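PDB 4MT5: mucus binding proteinn, which probably helps Lactobacillus reuteri adhere to gastrointestinal mucus as a cell-wall-attached surface protein, of which this chain is one mucin-binding repeat. Local coordinates for residues 3-8 against 61-66; 49-54 against 66-71; 156-161 against 177-182. One frame throughout, in Å; residues are numbered along the deposited sequence.

Interaction 1 of 3, residues 3-8 against 61-66; sequences TAYVKY and VGTPTY
Y5 is gripped through its backbone on both sides of its alpha carbon by residues 64-66 of the other segment. Its N donates to the P64 O (2.8 Å), and its O accepts from the Y66 N (2.8 Å). A third bond, from the K7 N to the Y66 O at 2.7 Å, continues the ladder, so Y66 uses both its N and its O on the 3-8 strand.

Around this ladder the side chains divide between two faces. On one, Y5 lies beside T65 and T63: the T65 OG1 sits 3.3 Å from the Y5 CB, and the T63 CG2 approaches the Y5 CE2 obliquely. With CG of Y5 anti to its own carbonyl carbon (chi1 -68°), the ring lies back over T3, whose CG2 meets one ring face off centre, toward the rim. Further along, the K7 CB rests 3.8 Å from the T65 CG2. V6 and Y66 occupy the other face, where the edge of the Y66 ring passes the Y5 O. Beyond the regular pairing, at T3 and G62, a water gives a hydrogen bond to each of the two backbone oxygens, T3 O and G62 O.

Outward from here, strand 16-24 pairs with the far edge of 3-8, its Q19 touching Y5 and K7, and T57 packs on Y66. A parallel pairing of the first strand with a later one, next to a hairpin with 16-24 and with helix 35-42 in between along the chain, fits the ubiquitin-like beta-grasp fold.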
loop_
_atom_site.group_PDB
_atom_site.type_symbol
_atom_site.label_atom_id
_atom_site.label_comp_id
_atom_site.label_asym_id
_atom_site.label_seq_id
_atom_site.Cartn_x
_atom_site.Cartn_y
_atom_site.Cartn_z
ATOM N N THR A 3 -21.782 -21.960 -35.167
ATOM C CA THR A 3 -21.634 -21.267 -33.906
ATOM C C THR A 3 -20.192 -20.814 -33.766
ATOM O O THR A 3 -19.271 -21.491 -34.219
ATOM C CB THR A 3 -22.053 -22.164 -32.724
ATOM O OG1 THR A 3 -23.483 -22.213 -32.663
ATOM C CG2 THR A 3 -21.547 -21.614 -31.412
ATOM N N ALA A 4 -20.001 -19.642 -33.181
ATOM C CA ALA A 4 -18.666 -19.208 -32.835
ATOM C C ALA A 4 -18.736 -18.551 -31.467
ATOM O O ALA A 4 -19.681 -17.816 -31.180
ATOM C CB ALA A 4 -18.135 -18.251 -33.883
ATOM N N TYR A 5 -17.753 -18.839 -30.619
ATOM C CA TYR A 5 -17.744 -18.324 -29.251
ATOM C C TYR A 5 -16.630 -17.298 -29.085
ATOM O O TYR A 5 -15.523 -17.488 -29.587
ATOM C CB TYR A 5 -17.528 -19.451 -28.228
ATOM C CG TYR A 5 -18.648 -20.454 -28.092
ATOM C CD1 TYR A 5 -19.907 -20.070 -27.635
ATOM C CD2 TYR A 5 -18.441 -21.794 -28.389
ATOM C CE1 TYR A 5 -20.941 -21.000 -27.498
ATOM C CE2 TYR A 5 -19.464 -22.725 -28.253
ATOM C CZ TYR A 5 -20.708 -22.324 -27.807
ATOM O OH TYR A 5 -21.713 -23.259 -27.678
ATOM N N VAL A 6 -16.916 -16.215 -28.372
ATOM C CA VAL A 6 -15.892 -15.234 -28.041
ATOM C C VAL A 6 -15.849 -15.146 -26.517
ATOM O O VAL A 6 -16.834 -14.758 -25.886
ATOM C CB VAL A 6 -16.206 -13.868 -28.683
ATOM C CG1 VAL A 6 -15.161 -12.848 -28.306
ATOM C CG2 VAL A 6 -16.286 -14.001 -30.195
ATOM N N LYS A 7 -14.730 -15.555 -25.925
ATOM C CA LYS A 7 -14.667 -15.772 -24.474
ATOM C C LYS A 7 -13.674 -14.805 -23.833
ATOM O O LYS A 7 -12.481 -14.832 -24.144
ATOM C CB LYS A 7 -14.294 -17.235 -24.171
ATOM C CG LYS A 7 -14.092 -17.570 -22.707
ATOM C CD LYS A 7 -14.080 -19.096 -22.426
ATOM C CE LYS A 7 -12.758 -19.755 -22.828
ATOM N NZ LYS A 7 -12.679 -21.207 -22.466
ATOM N N TYR A 8 -14.177 -13.940 -22.956
ATOM C CA TYR A 8 -13.356 -12.950 -22.271
ATOM C C TYR A 8 -12.963 -13.485 -20.907
ATOM O O TYR A 8 -13.827 -13.728 -20.066
ATOM C CB TYR A 8 -14.131 -11.646 -22.075
ATOM C CG TYR A 8 -14.596 -10.967 -23.338
ATOM C CD1 TYR A 8 -13.891 -9.902 -23.873
ATOM C CD2 TYR A 8 -15.753 -11.391 -23.995
ATOM C CE1 TYR A 8 -14.328 -9.271 -25.047
ATOM C CE2 TYR A 8 -16.192 -10.773 -25.163
ATOM C CZ TYR A 8 -15.476 -9.712 -25.681
ATOM O OH TYR A 8 -15.907 -9.097 -26.830
ATOM N N VAL A 61 -16.857 -24.425 -39.905
ATOM C CA VAL A 61 -17.744 -25.553 -39.683
ATOM C C VAL A 61 -17.624 -26.155 -38.312
ATOM O O VAL A 61 -18.509 -26.905 -37.877
ATOM C CB VAL A 61 -17.533 -26.652 -40.704
ATOM C CG1 VAL A 61 -18.194 -26.284 -41.993
ATOM C CG2 VAL A 61 -16.050 -26.886 -40.904
ATOM N N GLY A 62 -16.540 -25.860 -37.619
ATOM C CA GLY A 62 -16.425 -26.396 -36.284
ATOM C C GLY A 62 -17.305 -25.619 -35.323
ATOM O O GLY A 62 -18.249 -24.937 -35.714
ATOM N N THR A 63 -16.986 -25.735 -34.044
ATOM C CA THR A 63 -17.525 -24.840 -33.054
ATOM C C THR A 63 -16.332 -24.213 -32.347
ATOM O O THR A 63 -15.882 -24.693 -31.316
ATOM C CB THR A 63 -18.467 -25.592 -32.101
ATOM O OG1 THR A 63 -19.678 -25.893 -32.807
ATOM C CG2 THR A 63 -18.816 -24.751 -30.890
ATOM N N PRO A 64 -15.782 -23.147 -32.933
ATOM C CA PRO A 64 -14.578 -22.518 -32.391
ATOM C C PRO A 64 -14.853 -21.534 -31.268
ATOM O O PRO A 64 -15.851 -20.821 -31.300
ATOM C CB PRO A 64 -14.024 -21.764 -33.591
ATOM C CG PRO A 64 -15.211 -21.454 -34.420
ATOM C CD PRO A 64 -16.178 -22.572 -34.230
ATOM N N THR A 65 -13.956 -21.513 -30.290
ATOM C CA THR A 65 -13.891 -20.436 -29.311
ATOM C C THR A 65 -12.650 -19.560 -29.530
ATOM O O THR A 65 -11.520 -20.056 -29.639
ATOM C CB THR A 65 -13.868 -20.985 -27.876
ATOM O OG1 THR A 65 -15.140 -21.576 -27.580
ATOM C CG2 THR A 65 -13.591 -19.873 -26.873
ATOM N N TYR A 66 -12.868 -18.252 -29.607
ATOM C CA TYR A 66 -11.777 -17.293 -29.610
ATOM C C TYR A 66 -11.693 -16.636 -28.223
ATOM O O TYR A 66 -12.720 -16.346 -27.604
ATOM C CB TYR A 66 -12.017 -16.257 -30.695
ATOM C CG TYR A 66 -12.155 -16.825 -32.089
ATOM C CD1 TYR A 66 -11.048 -16.966 -32.921
ATOM C CD2 TYR A 66 -13.390 -17.213 -32.584
ATOM C CE1 TYR A 66 -11.171 -17.478 -34.217
ATOM C CE2 TYR A 66 -13.515 -17.723 -33.883
ATOM C CZ TYR A 66 -12.405 -17.848 -34.677
ATOM O OH TYR A 66 -12.525 -18.352 -35.932
HETATM O O HOH W 1 -18.270 -22.329 -36.718
#

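Interaction 2 of 3, residues 49-54 against 66-71; sequences VSDGFK and YEVHFK
Two consecutive residues, V49 and S50, sit across from the single H69, forming a classic beta bulge that interrupts the otherwise regular antiparallel pairing. The H69 O takes a bond from the V49 N at 2.8 Å and a weak one from the S50 N at 3.4 Å. The return bond runs from the H69 N to the S50 O, and the G52 N closes the ladder on the E67 O at 2.8 Å. A water joins the S50 OG to that same E67 oxygen.

H69 is held at two ring nitrogens: NE2 donates to the E67 OE1 (2.8 Å), meeting it from above the carboxylate plane, while ND1 is hydrogen-bonded to the D11 OD1. S50 OG lies at the edge of this ring. Where the strand ends, the D51 OD1 receives the F53 N in an Asx turn, and its OD2 is hydrogen-bonded to the T34 OG1. The turn delivers F53 to Y66 in a T-shaped stack, the F53 edge with CD1 leading over the Y66 face, centroids 5.7 Å apart and planes at 88°.

D51, V68 and F70 all touch I38 of helix 35-42, which packs across this face of the sheet. Strand 65-77 thus runs between 46-51, antiparallel to it, and the parallel strand 2-10.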
loop_
_atom_site.group_PDB
_atom_site.type_symbol
_atom_site.label_atom_id
_atom_site.label_comp_id
_atom_site.label_asym_id
_atom_site.label_seq_id
_atom_site.Cartn_x
_atom_site.Cartn_y
_atom_site.Cartn_z
ATOM N N VAL A 49 -4.505 -8.534 -22.334
ATOM C CA VAL A 49 -3.292 -9.321 -22.413
ATOM C C VAL A 49 -3.155 -9.914 -23.806
ATOM O O VAL A 49 -2.062 -9.962 -24.368
ATOM C CB VAL A 49 -3.288 -10.422 -21.353
ATOM C CG1 VAL A 49 -1.995 -11.217 -21.434
ATOM C CG2 VAL A 49 -3.463 -9.813 -19.972
ATOM N N SER A 50 -4.273 -10.356 -24.366
ATOM C CA SER A 50 -4.281 -10.880 -25.724
ATOM C C SER A 50 -5.697 -10.898 -26.243
ATOM O O SER A 50 -6.642 -10.965 -25.470
ATOM C CB SER A 50 -3.661 -12.281 -25.804
ATOM O OG SER A 50 -4.280 -13.179 -24.896
ATOM N N ASP A 51 -5.834 -10.811 -27.556
ATOM C CA ASP A 51 -7.132 -10.830 -28.195
ATOM C C ASP A 51 -7.058 -11.759 -29.409
ATOM O O ASP A 51 -6.533 -11.383 -30.463
ATOM C CB ASP A 51 -7.540 -9.409 -28.598
ATOM C CG ASP A 51 -8.833 -9.370 -29.416
ATOM O OD1 ASP A 51 -9.562 -10.380 -29.418
ATOM O OD2 ASP A 51 -9.135 -8.337 -30.065
ATOM N N GLY A 52 -7.597 -12.968 -29.252
ATOM C CA GLY A 52 -7.537 -13.979 -30.297
ATOM C C GLY A 52 -8.458 -13.781 -31.497
ATOM O O GLY A 52 -8.335 -14.482 -32.496
ATOM N N PHE A 53 -9.387 -12.840 -31.396
ATOM C CA PHE A 53 -10.356 -12.612 -32.449
ATOM C C PHE A 53 -9.752 -11.607 -33.407
ATOM O O PHE A 53 -8.927 -10.796 -33.003
ATOM C CB PHE A 53 -11.647 -12.056 -31.860
ATOM C CG PHE A 53 -12.746 -11.928 -32.848
ATOM C CD1 PHE A 53 -13.500 -13.032 -33.201
ATOM C CD2 PHE A 53 -13.028 -10.712 -33.438
ATOM C CE1 PHE A 53 -14.523 -12.926 -34.139
ATOM C CE2 PHE A 53 -14.050 -10.594 -34.372
ATOM C CZ PHE A 53 -14.801 -11.701 -34.726
ATOM N N LYS A 54 -10.140 -11.665 -34.671
ATOM C CA LYS A 54 -9.658 -10.700 -35.649
ATOM C C LYS A 54 -10.789 -10.354 -36.611
ATOM O O LYS A 54 -11.501 -11.241 -37.073
ATOM C CB LYS A 54 -8.416 -11.219 -36.405
ATOM C CG LYS A 54 -7.067 -10.921 -35.701
ATOM C CD LYS A 54 -5.851 -11.287 -36.558
ATOM C CE LYS A 54 -5.751 -10.417 -37.827
ATOM N NZ LYS A 54 -5.104 -11.100 -39.014
ATOM N N TYR A 66 -12.868 -18.252 -29.607
ATOM C CA TYR A 66 -11.777 -17.293 -29.610
ATOM C C TYR A 66 -11.693 -16.636 -28.223
ATOM O O TYR A 66 -12.720 -16.346 -27.604
ATOM C CB TYR A 66 -12.017 -16.257 -30.695
ATOM C CG TYR A 66 -12.155 -16.825 -32.089
ATOM C CD1 TYR A 66 -11.048 -16.966 -32.921
ATOM C CD2 TYR A 66 -13.390 -17.213 -32.584
ATOM C CE1 TYR A 66 -11.171 -17.478 -34.217
ATOM C CE2 TYR A 66 -13.515 -17.723 -33.883
ATOM C CZ TYR A 66 -12.405 -17.848 -34.677
ATOM O OH TYR A 66 -12.525 -18.352 -35.932
ATOM N N GLU A 67 -10.478 -16.430 -27.723
ATOM C CA GLU A 67 -10.299 -15.936 -26.355
ATOM C C GLU A 67 -9.733 -14.511 -26.275
ATOM O O GLU A 67 -8.832 -14.123 -27.012
ATOM C CB GLU A 67 -9.438 -16.910 -25.527
ATOM C CG GLU A 67 -10.108 -18.266 -25.202
ATOM C CD GLU A 67 -9.212 -19.203 -24.370
ATOM O OE1 GLU A 67 -7.972 -19.035 -24.433
ATOM O OE2 GLU A 67 -9.737 -20.097 -23.652
ATOM N N VAL A 68 -10.287 -13.718 -25.376
ATOM C CA VAL A 68 -9.725 -12.403 -25.092
ATOM C C VAL A 68 -9.260 -12.434 -23.646
ATOM O O VAL A 68 -10.086 -12.559 -22.747
ATOM C CB VAL A 68 -10.776 -11.265 -25.289
ATOM C CG1 VAL A 68 -10.172 -9.916 -24.960
ATOM C CG2 VAL A 68 -11.310 -11.255 -26.715
ATOM N N HIS A 69 -7.954 -12.357 -23.401
ATOM C CA HIS A 69 -7.470 -12.458 -22.016
ATOM C C HIS A 69 -7.205 -11.082 -21.358
ATOM O O HIS A 69 -6.722 -10.148 -21.995
ATOM C CB HIS A 69 -6.239 -13.390 -21.913
ATOM C CG HIS A 69 -6.544 -14.837 -22.174
ATOM N ND1 HIS A 69 -7.010 -15.691 -21.194
ATOM C CD2 HIS A 69 -6.451 -15.581 -23.304
ATOM C CE1 HIS A 69 -7.191 -16.895 -21.709
ATOM N NE2 HIS A 69 -6.863 -16.855 -22.987
ATOM N N PHE A 70 -7.549 -10.964 -20.084
ATOM C CA PHE A 70 -7.278 -9.756 -19.324
ATOM C C PHE A 70 -6.553 -10.132 -18.062
ATOM O O PHE A 70 -6.579 -11.296 -17.673
ATOM C CB PHE A 70 -8.570 -9.088 -18.897
ATOM C CG PHE A 70 -9.388 -8.565 -20.031
ATOM C CD1 PHE A 70 -9.340 -7.225 -20.375
ATOM C CD2 PHE A 70 -10.226 -9.400 -20.740
ATOM C CE1 PHE A 70 -10.110 -6.737 -21.399
ATOM C CE2 PHE A 70 -10.991 -8.911 -21.766
ATOM C CZ PHE A 70 -10.932 -7.581 -22.097
ATOM N N LYS A 71 -5.910 -9.149 -17.430
ATOM C CA LYS A 71 -5.420 -9.287 -16.048
ATOM C C LYS A 71 -5.855 -8.065 -15.261
ATOM O O LYS A 71 -6.250 -7.054 -15.847
ATOM C CB LYS A 71 -3.901 -9.424 -15.983
ATOM C CG LYS A 71 -3.155 -8.240 -16.581
ATOM C CD LYS A 71 -1.651 -8.381 -16.406
ATOM C CE LYS A 71 -0.884 -7.552 -17.444
ATOM N NZ LYS A 71 0.585 -7.803 -17.290
HETATM O O HOH W 2 -5.897 -14.555 -26.771
#

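Interaction 3 of 3, residues 156-161 against 177-182; sequences TPNHQQ and TVVYVG
N158 folds its CG between its backbone N and carbonyl carbon (chi1 52°), which turns the carboxamide back onto V179, while the Y180 CG, anti to its carbonyl carbon (chi1 -81°), carries the ring under P157. The V179 N donates to the N158 OD1 at 3.1 Å, from above the carbonyl plane, and the N158 N donates to the V179 O at 3.0 Å. One asparagine therefore engages both polar backbone atoms of V179, its side chain serving where a strand carbonyl would. ND2 lies against the V179 CB.

P157 lies flat on the tyrosine: its CB stands over the ring centre in a CH-pi contact, 3.8 Å from the centroid, and its CD meets the Y180 CE1. The same CB also packs on the V178 CG1 at 3.8 Å. Replacing Y180 by an alanine would probably leave P157 without the ring it rests on and the P150 O without the hydroxyl it bonds to.

T156 and V181 form a hydrogen-bonded pair, each N donating to the other's O at 3.0 Å. The short strand 155-157 thereby flanks 174-182, which on its other side runs parallel to 85-96, an order consistent with the beta-grasp fold of the Muc B2-like domain.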
loop_
_atom_site.group_PDB
_atom_site.type_symbol
_atom_site.label_atom_id
_atom_site.label_comp_id
_atom_site.label_asym_id
_atom_site.label_seq_id
_atom_site.Cartn_x
_atom_site.Cartn_y
_atom_site.Cartn_z
ATOM N N THR A 156 19.631 17.687 41.686
ATOM C CA THR A 156 20.168 16.503 41.020
ATOM C C THR A 156 19.021 15.570 40.651
ATOM O O THR A 156 18.253 15.153 41.527
ATOM C CB THR A 156 21.181 15.713 41.879
ATOM O OG1 THR A 156 20.491 15.019 42.929
ATOM C CG2 THR A 156 22.269 16.627 42.448
ATOM N N PRO A 157 18.912 15.241 39.346
ATOM C CA PRO A 157 17.890 14.367 38.744
ATOM C C PRO A 157 18.000 12.904 39.179
ATOM O O PRO A 157 19.103 12.423 39.441
ATOM C CB PRO A 157 18.174 14.488 37.243
ATOM C CG PRO A 157 19.607 14.899 37.153
ATOM C CD PRO A 157 19.836 15.785 38.334
ATOM N N ASN A 158 16.865 12.209 39.250
ATOM C CA ASN A 158 16.835 10.811 39.693
ATOM C C ASN A 158 17.234 9.790 38.618
ATOM O O ASN A 158 17.341 8.591 38.902
ATOM C CB ASN A 158 15.473 10.445 40.313
ATOM C CG ASN A 158 14.286 10.802 39.413
ATOM O OD1 ASN A 158 14.449 11.158 38.239
ATOM N ND2 ASN A 158 13.077 10.698 39.969
ATOM N N HIS A 159 17.430 10.274 37.389
ATOM C CA HIS A 159 18.010 9.492 36.293
ATOM C C HIS A 159 18.981 10.398 35.549
ATOM O O HIS A 159 18.579 11.435 35.020
ATOM C CB HIS A 159 16.934 9.004 35.314
ATOM C CG HIS A 159 15.932 8.070 35.919
ATOM N ND1 HIS A 159 16.293 6.976 36.678
ATOM C CD2 HIS A 159 14.579 8.059 35.863
ATOM C CE1 HIS A 159 15.205 6.337 37.071
ATOM N NE2 HIS A 159 14.151 6.974 36.591
ATOM N N GLN A 160 20.255 10.015 35.509
ATOM C CA GLN A 160 21.276 10.830 34.847
ATOM C C GLN A 160 20.976 11.017 33.349
ATOM O O GLN A 160 21.273 12.062 32.753
ATOM C CB GLN A 160 22.667 10.221 35.068
ATOM C CG GLN A 160 23.820 10.999 34.429
ATOM C CD GLN A 160 23.818 12.478 34.797
ATOM O OE1 GLN A 160 24.144 12.855 35.931
ATOM N NE2 GLN A 160 23.445 13.325 33.835
ATOM N N GLN A 161 20.374 9.994 32.756
ATOM C CA GLN A 161 19.921 10.054 31.381
ATOM C C GLN A 161 18.853 8.994 31.220
ATOM O O GLN A 161 18.787 8.038 31.996
ATOM C CB GLN A 161 21.070 9.745 30.425
ATOM C CG GLN A 161 21.603 8.327 30.582
ATOM C CD GLN A 161 22.429 7.860 29.400
ATOM O OE1 GLN A 161 23.100 8.656 28.733
ATOM N NE2 GLN A 161 22.384 6.556 29.133
ATOM N N THR A 177 9.431 10.579 32.492
ATOM C CA THR A 177 9.545 11.764 33.340
ATOM C C THR A 177 10.810 11.755 34.208
ATOM O O THR A 177 11.116 10.754 34.856
ATOM C CB THR A 177 8.304 11.888 34.233
ATOM O OG1 THR A 177 7.134 11.928 33.402
ATOM C CG2 THR A 177 8.371 13.146 35.069
ATOM N N VAL A 178 11.547 12.868 34.203
ATOM C CA VAL A 178 12.717 13.030 35.070
ATOM C C VAL A 178 12.425 13.992 36.230
ATOM O O VAL A 178 11.991 15.128 36.007
ATOM C CB VAL A 178 13.930 13.575 34.295
ATOM C CG1 VAL A 178 15.207 13.368 35.092
ATOM C CG2 VAL A 178 14.045 12.901 32.970
ATOM N N VAL A 179 12.669 13.541 37.462
ATOM C CA VAL A 179 12.407 14.362 38.651
ATOM C C VAL A 179 13.698 14.861 39.293
ATOM O O VAL A 179 14.585 14.078 39.632
ATOM C CB VAL A 179 11.577 13.617 39.719
ATOM C CG1 VAL A 179 11.242 14.553 40.855
ATOM C CG2 VAL A 179 10.305 13.061 39.122
ATOM N N TYR A 180 13.784 16.175 39.454
ATOM C CA TYR A 180 14.945 16.810 40.059
ATOM C C TYR A 180 14.738 17.030 41.557
ATOM O O TYR A 180 13.754 17.652 41.972
ATOM C CB TYR A 180 15.220 18.147 39.371
ATOM C CG TYR A 180 15.975 18.031 38.062
ATOM C CD1 TYR A 180 17.325 18.380 37.980
ATOM C CD2 TYR A 180 15.340 17.578 36.906
ATOM C CE1 TYR A 180 18.021 18.280 36.786
ATOM C CE2 TYR A 180 16.032 17.469 35.701
ATOM C CZ TYR A 180 17.371 17.823 35.649
ATOM O OH TYR A 180 18.061 17.721 34.464
ATOM N N VAL A 181 15.663 16.515 42.366
ATOM C CA VAL A 181 15.605 16.689 43.819
ATOM C C VAL A 181 16.463 17.874 44.255
ATOM O O VAL A 181 17.613 18.002 43.842
ATOM C CB VAL A 181 16.055 15.410 44.566
ATOM C CG1 VAL A 181 16.236 15.690 46.042
ATOM C CG2 VAL A 181 15.050 14.275 44.344
ATOM N N GLY A 182 15.893 18.749 45.075
ATOM C CA GLY A 182 16.628 19.892 45.591
ATOM C C GLY A 182 17.807 19.514 46.475
ATOM O O GLY A 182 17.725 18.582 47.279
#

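Overall arrangement
Interactions 1 and 2 share Y66 and take the two edges of strand 65-77, with centres 12 Å apart; a probable backbone hydrogen bond between K7 O and V68 N, Y8 packing on V68 and F70, and a weak, long K7 to E67 ion pair tie them together. Interaction 3 lies in the Muc B2-like domain at the other end of the elongated chain, its nearest atoms about 53 Å from interaction 2. Interaction 1 is a surface contact, a parallel ladder extended by water; the other two are antiparallel and partly buried. Their departures from regularity differ: a bulge and Asx turn ending in an aromatic T-stack in interaction 2, an asparagine side chain and a proline-tyrosine CH-pi contact in interaction 3.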